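Long-range contacts in quinonprotein alcohol dehydrogenase-like protein (Bacteroides thetaiotaomicron VPI-5482, PDB 4R5O), which is of unknown function but joins an immunoglobulin-like beta-sandwich domain to a seven-bladed beta-propeller and binds calcium ions: residues Gly151-Leu155 with Phe167-Ala172; Asn215-Lys219 with Ala259-Pro265; Ser229-Asn233 with Asp285-Tyr289. One frame throughout, in Å; residues are numbered along the deposited sequence.

Interaction 1: residues Gly151-Leu155 with Phe167-Ala172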
ATOM      1  N   GLY A 151      -6.837  10.835  -0.801  1.00 45.51           N
ATOM      2  CA  GLY A 151      -5.421  11.101  -0.559  1.00 44.55           C
ATOM      3  C   GLY A 151      -4.828  10.295   0.586  1.00 47.83           C
ATOM      4  O   GLY A 151      -3.782  10.682   1.125  1.00 50.13           O
ATOM      5  N   LYS A 152      -5.482   9.154   0.953  1.00 38.73           N
ATOM      6  CA  LYS A 152      -5.045   8.279   2.034  1.00 37.05           C
ATOM      7  C   LYS A 152      -4.987   6.816   1.585  1.00 41.99           C
ATOM      8  O   LYS A 152      -5.712   6.396   0.679  1.00 41.49           O
ATOM      9  CB  LYS A 152      -6.006   8.395   3.258  1.00 37.83           C
ATOM     10  CG  LYS A 152      -6.288   9.811   3.807  1.00 44.85           C
ATOM     11  CD  LYS A 152      -5.048  10.484   4.414  1.00 59.52           C
ATOM     12  CE  LYS A 152      -5.180  11.967   4.698  1.00 66.25           C
ATOM     13  NZ  LYS A 152      -5.202  12.786   3.457  1.00 85.81           N
ATOM     14  N   PHE A 153      -4.141   6.037   2.249  1.00 38.70           N
ATOM     15  CA  PHE A 153      -4.083   4.601   2.087  1.00 37.49           C
ATOM     16  C   PHE A 153      -4.818   3.990   3.257  1.00 40.87           C
ATOM     17  O   PHE A 153      -4.380   4.136   4.397  1.00 39.58           O
ATOM     18  CB  PHE A 153      -2.656   4.043   1.956  1.00 39.44           C
ATOM     19  CG  PHE A 153      -1.808   4.513   0.797  1.00 41.99           C
ATOM     20  CD1 PHE A 153      -2.338   4.576  -0.491  1.00 44.61           C
ATOM     21  CD2 PHE A 153      -0.428   4.716   0.957  1.00 43.44           C
ATOM     22  CE1 PHE A 153      -1.533   4.956  -1.578  1.00 45.44           C
ATOM     23  CE2 PHE A 153       0.377   5.067  -0.134  1.00 45.67           C
ATOM     24  CZ  PHE A 153      -0.183   5.192  -1.394  1.00 43.57           C
ATOM     25  N   TYR A 154      -5.988   3.407   2.995  1.00 38.36           N
ATOM     26  CA  TYR A 154      -6.761   2.733   4.028  1.00 38.29           C
ATOM     27  C   TYR A 154      -6.388   1.288   4.006  1.00 39.81           C
ATOM     28  O   TYR A 154      -6.607   0.640   2.996  1.00 39.39           O
ATOM     29  CB  TYR A 154      -8.270   2.931   3.842  1.00 39.66           C
ATOM     30  CG  TYR A 154      -8.686   4.379   3.886  1.00 40.05           C
ATOM     31  CD1 TYR A 154      -8.861   5.038   5.099  1.00 40.71           C
ATOM     32  CD2 TYR A 154      -8.950   5.080   2.721  1.00 41.71           C
ATOM     33  CE1 TYR A 154      -9.258   6.367   5.149  1.00 39.98           C
ATOM     34  CE2 TYR A 154      -9.359   6.408   2.756  1.00 43.13           C
ATOM     35  CZ  TYR A 154      -9.513   7.046   3.975  1.00 51.00           C
ATOM     36  OH  TYR A 154      -9.932   8.348   4.008  1.00 56.69           O
ATOM     37  N   LEU A 155      -5.743   0.806   5.069  1.00 35.47           N
ATOM     38  CA  LEU A 155      -5.278  -0.575   5.166  1.00 33.87           C
ATOM     39  C   LEU A 155      -6.128  -1.350   6.173  1.00 38.58           C
ATOM     40  O   LEU A 155      -6.349  -0.899   7.301  1.00 37.70           O
ATOM     41  CB  LEU A 155      -3.781  -0.621   5.553  1.00 33.19           C
ATOM     42  CG  LEU A 155      -3.214  -1.916   6.168  1.00 37.85           C
ATOM     43  CD1 LEU A 155      -3.154  -3.058   5.152  1.00 40.88           C
ATOM     44  CD2 LEU A 155      -1.847  -1.694   6.727  1.00 34.53           C
ATOM     45  N   PHE A 167      -7.345  -1.747  11.238  1.00 34.78           N
ATOM     46  CA  PHE A 167      -7.553  -0.699  10.255  1.00 34.76           C
ATOM     47  C   PHE A 167      -6.571   0.442  10.490  1.00 40.33           C
ATOM     48  O   PHE A 167      -6.458   0.946  11.602  1.00 41.61           O
ATOM     49  CB  PHE A 167      -9.011  -0.211  10.340  1.00 36.40           C
ATOM     50  CG  PHE A 167      -9.416   0.710   9.225  1.00 37.73           C
ATOM     51  CD1 PHE A 167      -9.962   0.202   8.050  1.00 39.68           C
ATOM     52  CD2 PHE A 167      -9.267   2.086   9.350  1.00 39.72           C
ATOM     53  CE1 PHE A 167     -10.332   1.054   7.014  1.00 39.95           C
ATOM     54  CE2 PHE A 167      -9.615   2.936   8.303  1.00 42.26           C
ATOM     55  CZ  PHE A 167     -10.153   2.414   7.145  1.00 40.06           C
ATOM     56  N   TYR A 168      -5.868   0.840   9.441  1.00 36.80           N
ATOM     57  CA  TYR A 168      -4.843   1.882   9.466  1.00 35.78           C
ATOM     58  C   TYR A 168      -5.088   2.957   8.414  1.00 40.87           C
ATOM     59  O   TYR A 168      -5.475   2.632   7.292  1.00 40.78           O
ATOM     60  CB  TYR A 168      -3.458   1.253   9.215  1.00 35.78           C
ATOM     61  CG  TYR A 168      -3.012   0.244  10.259  1.00 35.83           C
ATOM     62  CD1 TYR A 168      -3.478  -1.065  10.235  1.00 35.17           C
ATOM     63  CD2 TYR A 168      -2.019   0.562  11.184  1.00 36.86           C
ATOM     64  CE1 TYR A 168      -3.057  -1.997  11.177  1.00 33.14           C
ATOM     65  CE2 TYR A 168      -1.597  -0.359  12.139  1.00 37.16           C
ATOM     66  CZ  TYR A 168      -2.107  -1.640  12.123  1.00 42.46           C
ATOM     67  OH  TYR A 168      -1.645  -2.547  13.052  1.00 49.30           O
ATOM     68  N   ILE A 169      -4.845   4.237   8.777  1.00 37.06           N
ATOM     69  CA  ILE A 169      -4.889   5.372   7.865  1.00 36.13           C
ATOM     70  C   ILE A 169      -3.464   5.892   7.762  1.00 40.79           C
ATOM     71  O   ILE A 169      -2.854   6.279   8.771  1.00 41.85           O
ATOM     72  CB  ILE A 169      -5.899   6.497   8.208  1.00 39.26           C
ATOM     73  CG1 ILE A 169      -7.291   5.965   8.582  1.00 39.18           C
ATOM     74  CG2 ILE A 169      -5.944   7.555   7.053  1.00 38.91           C
ATOM     75  CD1 ILE A 169      -8.210   7.036   9.111  1.00 42.07           C
ATOM     76  N   VAL A 170      -2.926   5.831   6.540  1.00 36.77           N
ATOM     77  CA  VAL A 170      -1.572   6.240   6.151  1.00 35.67           C
ATOM     78  C   VAL A 170      -1.722   7.309   5.085  1.00 40.35           C
ATOM     79  O   VAL A 170      -2.497   7.108   4.156  1.00 41.07           O
ATOM     80  CB  VAL A 170      -0.730   5.009   5.671  1.00 37.13           C
ATOM     81  CG1 VAL A 170       0.646   5.425   5.150  1.00 36.17           C
ATOM     82  CG2 VAL A 170      -0.601   3.950   6.771  1.00 36.06           C
ATOM     83  N   ASP A 171      -1.034   8.459   5.231  1.00 36.58           N
ATOM     84  CA  ASP A 171      -1.075   9.498   4.208  1.00 36.43           C
ATOM     85  C   ASP A 171      -0.443   8.946   2.896  1.00 38.42           C
ATOM     86  O   ASP A 171       0.640   8.349   2.938  1.00 34.80           O
ATOM     87  CB  ASP A 171      -0.376  10.776   4.684  1.00 38.43           C
ATOM     88  CG  ASP A 171      -0.460  11.895   3.672  1.00 47.46           C
ATOM     89  OD1 ASP A 171      -1.593  12.266   3.285  1.00 48.00           O
ATOM     90  OD2 ASP A 171       0.598  12.391   3.259  1.00 56.13           O
ATOM     91  N   ALA A 172      -1.148   9.093   1.754  1.00 36.75           N
ATOM     92  CA  ALA A 172      -0.688   8.506   0.488  1.00 36.79           C
ATOM     93  C   ALA A 172       0.533   9.216  -0.089  1.00 44.20           C
ATOM     94  O   ALA A 172       1.381   8.529  -0.633  1.00 45.62           O
ATOM     95  CB  ALA A 172      -1.797   8.519  -0.537  1.00 37.03           C
TER
HETATM   96  O   HOH W   1      -1.979  12.705   0.688  1.00 44.03           O
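A beta hairpin within one blade of the propeller is paired here: F153 faces V170 and L155 faces Y168 as antiparallel hydrogen-bonded pairs, with Y154 and I169 as the non-hydrogen-bonded pair between them. F153 N reaches V170 O in an almost straight bond of 2.7 Å, V170 N answers to F153 O, and L155 and Y168 exchange the same two bonds further along. Just past the end of the strand, A172 N meets G151 O from above the carbonyl plane, at 3.1 Å. A172 also lies on the aromatic side chain of F153, where its CA makes a CH-pi contact over one ring face, 3.8 Å from the centroid. CG of F153 stands anti to the carbonyl carbon (chi1 -61°), which lays the ring back beside its own backbone N, on the A172 side. On the other face of the sheet Y154 and I169 run alongside each other, and Y154 CD1 touches F167 CZ at 3.6 Å, the two rings meeting rim to rim. A water donates to both G151 O and D171 OD1, and K152 NZ adds a long salt bridge of 3.7 Å to D171 OD1; D171 OD2 is bonded to T174. Strands 143-149 and 177-181 flank the hairpin, while F105 and F112 of the preceding sheet pack on F153 and L190 of the following one on Y154 and F167.

Interaction 2: residues Asn215-Lys219 with Ala259-Pro265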
ATOM      1  N   ASN A 215     -16.590   1.410  14.525  1.00 43.38           N
ATOM      2  CA  ASN A 215     -17.272   0.554  13.558  1.00 43.23           C
ATOM      3  C   ASN A 215     -18.564   0.035  14.164  1.00 46.42           C
ATOM      4  O   ASN A 215     -18.684  -0.083  15.379  1.00 45.72           O
ATOM      5  CB  ASN A 215     -16.396  -0.609  13.041  1.00 43.09           C
ATOM      6  CG  ASN A 215     -16.172  -1.730  14.003  1.00 63.04           C
ATOM      7  OD1 ASN A 215     -16.905  -2.741  14.012  1.00 59.23           O
ATOM      8  ND2 ASN A 215     -15.142  -1.589  14.805  1.00 49.87           N
ATOM      9  N   VAL A 216     -19.555  -0.200  13.302  1.00 43.60           N
ATOM     10  CA  VAL A 216     -20.889  -0.702  13.660  1.00 42.19           C
ATOM     11  C   VAL A 216     -21.079  -1.960  12.869  1.00 46.30           C
ATOM     12  O   VAL A 216     -20.895  -1.944  11.654  1.00 45.50           O
ATOM     13  CB  VAL A 216     -22.031   0.338  13.429  1.00 45.20           C
ATOM     14  CG1 VAL A 216     -23.400  -0.255  13.732  1.00 44.84           C
ATOM     15  CG2 VAL A 216     -21.810   1.622  14.233  1.00 44.99           C
ATOM     16  N   ARG A 217     -21.417  -3.050  13.549  1.00 43.91           N
ATOM     17  CA  ARG A 217     -21.671  -4.331  12.910  1.00 44.91           C
ATOM     18  C   ARG A 217     -23.145  -4.349  12.471  1.00 49.75           C
ATOM     19  O   ARG A 217     -24.036  -4.555  13.287  1.00 52.09           O
ATOM     20  CB  ARG A 217     -21.298  -5.465  13.880  1.00 47.99           C
ATOM     21  CG  ARG A 217     -21.176  -6.808  13.239  1.00 55.17           C
ATOM     22  CD  ARG A 217     -20.575  -7.828  14.175  1.00 57.94           C
ATOM     23  NE  ARG A 217     -20.468  -9.114  13.485  1.00 61.07           N
ATOM     24  CZ  ARG A 217     -20.028 -10.228  14.047  1.00 77.08           C
ATOM     25  NH1 ARG A 217     -19.669 -10.238  15.324  1.00 64.02           N
ATOM     26  NH2 ARG A 217     -19.964 -11.350  13.345  1.00 73.76           N
ATOM     27  N   ILE A 218     -23.383  -4.060  11.184  1.00 44.99           N
ATOM     28  CA  ILE A 218     -24.718  -3.943  10.585  1.00 44.74           C
ATOM     29  C   ILE A 218     -25.298  -5.320  10.279  1.00 47.06           C
ATOM     30  O   ILE A 218     -26.396  -5.643  10.700  1.00 47.81           O
ATOM     31  CB  ILE A 218     -24.626  -3.094   9.305  1.00 47.95           C
ATOM     32  CG1 ILE A 218     -24.167  -1.673   9.605  1.00 47.20           C
ATOM     33  CG2 ILE A 218     -25.959  -3.095   8.579  1.00 51.51           C
ATOM     34  CD1 ILE A 218     -23.647  -1.026   8.295  1.00 60.18           C
ATOM     35  N   LYS A 219     -24.568  -6.117   9.543  1.00 42.69           N
ATOM     36  CA  LYS A 219     -24.986  -7.459   9.179  1.00 41.69           C
ATOM     37  C   LYS A 219     -23.989  -8.436   9.774  1.00 45.60           C
ATOM     38  O   LYS A 219     -22.771  -8.236   9.701  1.00 43.21           O
ATOM     39  CB  LYS A 219     -25.101  -7.582   7.643  1.00 43.17           C
ATOM     40  CG  LYS A 219     -25.655  -8.913   7.138  1.00 47.71           C
ATOM     41  CD  LYS A 219     -25.819  -8.863   5.638  1.00 59.06           C
ATOM     42  CE  LYS A 219     -26.448 -10.101   5.060  1.00 74.27           C
ATOM     43  NZ  LYS A 219     -26.593 -10.004   3.578  1.00 84.56           N
ATOM     44  N   ALA A 259     -27.818   2.549   8.420  1.00 45.25           N
ATOM     45  CA  ALA A 259     -28.087   1.317   9.155  1.00 45.89           C
ATOM     46  C   ALA A 259     -27.485   1.325  10.580  1.00 53.23           C
ATOM     47  O   ALA A 259     -26.307   1.651  10.769  1.00 52.96           O
ATOM     48  CB  ALA A 259     -27.534   0.128   8.384  1.00 45.90           C
ATOM     49  N   LYS A 260     -28.314   0.966  11.566  1.00 51.60           N
ATOM     50  CA  LYS A 260     -27.916   0.842  12.974  1.00 51.73           C
ATOM     51  C   LYS A 260     -27.409  -0.584  13.218  1.00 55.60           C
ATOM     52  O   LYS A 260     -27.616  -1.447  12.363  1.00 55.02           O
ATOM     53  CB  LYS A 260     -29.097   1.195  13.921  1.00 54.48           C
ATOM     54  CG  LYS A 260     -29.608   2.639  13.852  1.00 52.45           C
ATOM     55  CD  LYS A 260     -30.952   2.768  14.552  1.00 70.05           C
ATOM     56  CE  LYS A 260     -31.618   4.116  14.361  1.00 97.20           C
ATOM     57  NZ  LYS A 260     -33.023   4.155  14.883  1.00104.67           N
ATOM     58  N   GLU A 261     -26.780  -0.842  14.379  1.00 53.19           N
ATOM     59  CA  GLU A 261     -26.265  -2.165  14.755  1.00 53.59           C
ATOM     60  C   GLU A 261     -27.370  -3.228  14.584  1.00 58.30           C
ATOM     61  O   GLU A 261     -28.465  -3.081  15.147  1.00 58.45           O
ATOM     62  CB  GLU A 261     -25.733  -2.139  16.203  1.00 55.00           C
ATOM     63  CG  GLU A 261     -25.145  -3.460  16.692  1.00 63.31           C
ATOM     64  CD  GLU A 261     -24.639  -3.509  18.126  1.00 91.29           C
ATOM     65  OE1 GLU A 261     -24.326  -2.441  18.705  1.00 97.60           O
ATOM     66  OE2 GLU A 261     -24.499  -4.636  18.651  1.00 88.80           O
ATOM     67  N   GLY A 262     -27.086  -4.221  13.738  1.00 54.46           N
ATOM     68  CA  GLY A 262     -27.996  -5.320  13.452  1.00 54.58           C
ATOM     69  C   GLY A 262     -28.985  -5.113  12.320  1.00 59.30           C
ATOM     70  O   GLY A 262     -29.537  -6.103  11.825  1.00 58.44           O
ATOM     71  N   GLU A 263     -29.222  -3.844  11.888  1.00 57.13           N
ATOM     72  CA  GLU A 263     -30.188  -3.539  10.818  1.00 58.28           C
ATOM     73  C   GLU A 263     -29.642  -3.942   9.443  1.00 65.03           C
ATOM     74  O   GLU A 263     -29.347  -3.059   8.632  1.00 66.40           O
ATOM     75  CB  GLU A 263     -30.563  -2.046  10.792  1.00 59.78           C
ATOM     76  CG  GLU A 263     -31.345  -1.491  11.971  1.00 74.31           C
ATOM     77  CD  GLU A 263     -31.716  -0.017  11.845  1.00102.46           C
ATOM     78  OE1 GLU A 263     -31.214   0.665  10.915  1.00 66.62           O
ATOM     79  OE2 GLU A 263     -32.500   0.461  12.701  1.00107.58           O
ATOM     80  N   ALA A 264     -29.540  -5.261   9.160  1.00 61.15           N
ATOM     81  CA  ALA A 264     -29.021  -5.794   7.890  1.00 60.16           C
ATOM     82  C   ALA A 264     -29.685  -5.103   6.695  1.00 63.13           C
ATOM     83  O   ALA A 264     -30.913  -4.980   6.648  1.00 62.77           O
ATOM     84  CB  ALA A 264     -29.226  -7.307   7.803  1.00 61.24           C
ATOM     85  N   PRO A 265     -28.878  -4.570   5.760  1.00 59.40           N
ATOM     86  CA  PRO A 265     -29.466  -3.863   4.613  1.00 57.51           C
ATOM     87  C   PRO A 265     -29.920  -4.823   3.504  1.00 54.84           C
ATOM     88  O   PRO A 265     -29.531  -5.987   3.479  1.00 53.53           O
ATOM     89  CB  PRO A 265     -28.314  -2.976   4.143  1.00 59.56           C
ATOM     90  CG  PRO A 265     -27.079  -3.772   4.461  1.00 65.17           C
ATOM     91  CD  PRO A 265     -27.396  -4.609   5.672  1.00 61.18           C
TER
HETATM   92  O   HOH W   2     -28.784  -8.409   3.833  1.00 52.80           O
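I218 plugs into the loop A259-P265, where the outermost strand of one propeller blade is covered by a connection belonging to the next. The strand carries a classic beta bulge, I218 and K219 both facing I205, and the loop contains a type II beta turn from K260 to E263. At CB the I218 side chain forks. CG2 stands anti to the backbone N and does most of the touching: it lies 3.4 Å from E263 O, and it meets A259 CB and P265 CD, each at 3.6 Å from I218 CG2, with the proline side chain crossing at about a right angle. CG1, anti to the carbonyl carbon (chi1 -63°), runs past A259 CB at 4.0 Å, and CD1 at the tip still brushes that same methyl. Replacing I218 with an alanine would probably open a gap between A259 and P265, leaving both without the branch they close on. Beside this apolar plug the backbones make one clear hydrogen bond, from G262 N to R217 O at 3.1 Å; the donor comes in the carbonyl plane, on a lone pair. V216 CG1 rests against the turn near E261 N, at 3.5 Å. The turn is braced from within, since K260 N donates to E263 OE1 from above the carboxylate plane. Further along, the extended K219 chain passes the A264 methyl, and its NZ gives a hydrogen bond to a water that in turn donates to P265 O, 2.6 Å from the water oxygen.

Interaction 3: residues Ser229-Asn233 with Asp285-Tyr289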
ATOM      1  N   SER A 229     -15.079  -5.140  -4.267  1.00 35.31           N
ATOM      2  CA  SER A 229     -16.252  -4.267  -4.290  1.00 34.94           C
ATOM      3  C   SER A 229     -15.921  -2.968  -5.024  1.00 40.27           C
ATOM      4  O   SER A 229     -14.757  -2.735  -5.364  1.00 40.52           O
ATOM      5  CB  SER A 229     -16.754  -3.987  -2.874  1.00 37.10           C
ATOM      6  OG  SER A 229     -15.736  -3.450  -2.051  1.00 45.20           O
ATOM      7  N   ILE A 230     -16.954  -2.157  -5.321  1.00 37.88           N
ATOM      8  CA  ILE A 230     -16.847  -0.873  -6.009  1.00 37.48           C
ATOM      9  C   ILE A 230     -18.100  -0.074  -5.719  1.00 45.34           C
ATOM     10  O   ILE A 230     -19.151  -0.663  -5.441  1.00 46.01           O
ATOM     11  CB  ILE A 230     -16.611  -1.048  -7.543  1.00 40.22           C
ATOM     12  CG1 ILE A 230     -15.985   0.224  -8.184  1.00 39.43           C
ATOM     13  CG2 ILE A 230     -17.873  -1.547  -8.283  1.00 40.82           C
ATOM     14  CD1 ILE A 230     -15.496   0.133  -9.595  1.00 32.68           C
ATOM     15  N   ILE A 231     -17.990   1.268  -5.763  1.00 42.48           N
ATOM     16  CA  ILE A 231     -19.139   2.151  -5.640  1.00 41.50           C
ATOM     17  C   ILE A 231     -19.561   2.487  -7.060  1.00 44.59           C
ATOM     18  O   ILE A 231     -18.718   2.885  -7.872  1.00 44.03           O
ATOM     19  CB  ILE A 231     -18.907   3.411  -4.758  1.00 43.29           C
ATOM     20  CG1 ILE A 231     -18.275   3.087  -3.396  1.00 41.70           C
ATOM     21  CG2 ILE A 231     -20.181   4.248  -4.619  1.00 43.57           C
ATOM     22  CD1 ILE A 231     -18.966   2.118  -2.510  1.00 48.12           C
ATOM     23  N   TYR A 232     -20.848   2.307  -7.363  1.00 39.61           N
ATOM     24  CA  TYR A 232     -21.374   2.580  -8.688  1.00 39.29           C
ATOM     25  C   TYR A 232     -22.821   2.950  -8.588  1.00 47.80           C
ATOM     26  O   TYR A 232     -23.622   2.151  -8.083  1.00 47.02           O
ATOM     27  CB  TYR A 232     -21.178   1.349  -9.588  1.00 39.12           C
ATOM     28  CG  TYR A 232     -21.554   1.522 -11.042  1.00 40.02           C
ATOM     29  CD1 TYR A 232     -21.039   2.579 -11.793  1.00 40.70           C
ATOM     30  CD2 TYR A 232     -22.267   0.533 -11.717  1.00 41.80           C
ATOM     31  CE1 TYR A 232     -21.318   2.712 -13.147  1.00 40.29           C
ATOM     32  CE2 TYR A 232     -22.522   0.633 -13.084  1.00 43.59           C
ATOM     33  CZ  TYR A 232     -22.027   1.720 -13.802  1.00 49.30           C
ATOM     34  OH  TYR A 232     -22.201   1.829 -15.168  1.00 45.63           O
ATOM     35  N   ASN A 233     -23.159   4.175  -9.062  1.00 46.71           N
ATOM     36  CA  ASN A 233     -24.515   4.728  -9.088  1.00 47.84           C
ATOM     37  C   ASN A 233     -25.262   4.505  -7.769  1.00 50.35           C
ATOM     38  O   ASN A 233     -26.357   3.911  -7.766  1.00 50.69           O
ATOM     39  CB  ASN A 233     -25.337   4.135 -10.234  1.00 53.81           C
ATOM     40  CG  ASN A 233     -25.242   4.940 -11.490  1.00 85.20           C
ATOM     41  OD1 ASN A 233     -24.229   4.915 -12.211  1.00 85.82           O
ATOM     42  ND2 ASN A 233     -26.294   5.712 -11.741  1.00 73.55           N
ATOM     43  N   ASP A 285     -15.467   4.153 -20.772  1.00 50.78           N
ATOM     44  CA  ASP A 285     -16.834   4.376 -21.248  1.00 49.77           C
ATOM     45  C   ASP A 285     -17.787   4.811 -20.089  1.00 53.98           C
ATOM     46  O   ASP A 285     -18.965   5.092 -20.337  1.00 55.33           O
ATOM     47  CB  ASP A 285     -17.376   3.105 -21.918  1.00 50.77           C
ATOM     48  CG  ASP A 285     -17.555   1.892 -21.032  1.00 57.06           C
ATOM     49  OD1 ASP A 285     -17.099   1.923 -19.875  1.00 56.71           O
ATOM     50  OD2 ASP A 285     -18.140   0.912 -21.499  1.00 67.94           O
ATOM     51  N   GLY A 286     -17.266   4.833 -18.855  1.00 48.33           N
ATOM     52  CA  GLY A 286     -17.979   5.222 -17.641  1.00 46.61           C
ATOM     53  C   GLY A 286     -18.758   4.095 -17.008  1.00 50.29           C
ATOM     54  O   GLY A 286     -19.510   4.319 -16.055  1.00 50.78           O
ATOM     55  N   ASN A 287     -18.583   2.871 -17.540  1.00 46.21           N
ATOM     56  CA  ASN A 287     -19.275   1.675 -17.070  1.00 45.09           C
ATOM     57  C   ASN A 287     -18.352   0.813 -16.207  1.00 48.32           C
ATOM     58  O   ASN A 287     -17.130   0.980 -16.236  1.00 48.60           O
ATOM     59  CB  ASN A 287     -19.831   0.855 -18.243  1.00 39.86           C
ATOM     60  CG  ASN A 287     -21.002   1.512 -18.931  1.00 51.56           C
ATOM     61  OD1 ASN A 287     -21.088   1.543 -20.155  1.00 41.72           O
ATOM     62  ND2 ASN A 287     -21.872   2.155 -18.177  1.00 55.11           N
ATOM     63  N   VAL A 288     -18.961  -0.072 -15.390  1.00 43.33           N
ATOM     64  CA  VAL A 288     -18.235  -0.974 -14.503  1.00 41.33           C
ATOM     65  C   VAL A 288     -18.232  -2.322 -15.149  1.00 44.62           C
ATOM     66  O   VAL A 288     -19.257  -2.766 -15.660  1.00 46.04           O
ATOM     67  CB  VAL A 288     -18.813  -0.987 -13.069  1.00 43.09           C
ATOM     68  CG1 VAL A 288     -18.346  -2.200 -12.266  1.00 41.85           C
ATOM     69  CG2 VAL A 288     -18.437   0.311 -12.363  1.00 42.44           C
ATOM     70  N   TYR A 289     -17.063  -2.967 -15.134  1.00 39.04           N
ATOM     71  CA  TYR A 289     -16.846  -4.281 -15.702  1.00 38.23           C
ATOM     72  C   TYR A 289     -16.368  -5.260 -14.681  1.00 41.37           C
ATOM     73  O   TYR A 289     -15.538  -4.933 -13.844  1.00 41.40           O
ATOM     74  CB  TYR A 289     -15.810  -4.208 -16.840  1.00 39.17           C
ATOM     75  CG  TYR A 289     -16.295  -3.522 -18.089  1.00 40.36           C
ATOM     76  CD1 TYR A 289     -16.377  -2.135 -18.158  1.00 41.22           C
ATOM     77  CD2 TYR A 289     -16.545  -4.247 -19.249  1.00 42.90           C
ATOM     78  CE1 TYR A 289     -16.801  -1.491 -19.321  1.00 41.12           C
ATOM     79  CE2 TYR A 289     -16.956  -3.616 -20.426  1.00 44.63           C
ATOM     80  CZ  TYR A 289     -17.079  -2.237 -20.456  1.00 49.04           C
ATOM     81  OH  TYR A 289     -17.440  -1.622 -21.622  1.00 48.33           O
TER
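Y232 and V288 bring two neighbouring blades of the propeller together, strand 228-232 belonging to one sheet and strand 288-294 to the next. Their CA atoms are 7.5 Å apart, and no clear hydrogen bond joins the two segments, so side chains carry the meeting.

The apolar part centres on one methyl. V288 CG2 sits over a face of the Y232 ring, 3.6 Å from its centroid and 15° off the normal, a CH-pi contact; it lies offset toward the rim, closest to CD1. CG of Y232 is anti to the backbone N (chi1 -174°), which carries the ring out across V288, the two side chains sliding past each other in opposite directions. I230, two residues earlier and so on the same side of its strand, adds CD1 against V288 CG2 at 4.0 Å. L237 of the neighbouring strand 235-239 touches I230, Y232 and V288 alike.

The polar part gathers round the far end of the tyrosine. G286 O approaches the edge of the Y232 ring, near its plane, 3.8 Å from CE1. The phenol oxygen reaches past V288 and is hydrogen-bonded to I303 O, in the same sheet as V288. Within 285-289, D285 shapes the turn into strand 288-294: its OD1 accepts from N287 N at 2.9 Å, an Asx turn, and its OD2 accepts from Y289 OH. The two donors lie out of the carboxylate plane, on opposite sides of it; through them one carboxylate holds both the turn and the strand that follows.

The chemistry is thus that of an apolar seam with a polar anchor: dispersion, including the CH-pi contact, holds the ring on the valine, while the hydroxyl, bound to a backbone carbonyl of the facing blade, probably limits how far the ring can slide.

In the fold
The three contacts sample two levels of the propeller. Interaction 1 pairs strands inside a single blade, whereas interactions 2 and 3 each join successive blades, and none touches another: centres are 22 to 24 Å apart. Interaction 1 closes before the others open, but interactions 2 and 3 cross along the chain, with strand 228-232 following directly on strand 215-220. The blade between them therefore contributes to both, through its loop 259-265 on one side and strand 228-232 on the other. It also carries D252, a calcium-binding residue whose ion is not bound to this chain in the model: the side chain of P265 lies about 7 Å from that of D252, and that of Y232 about 11 Å.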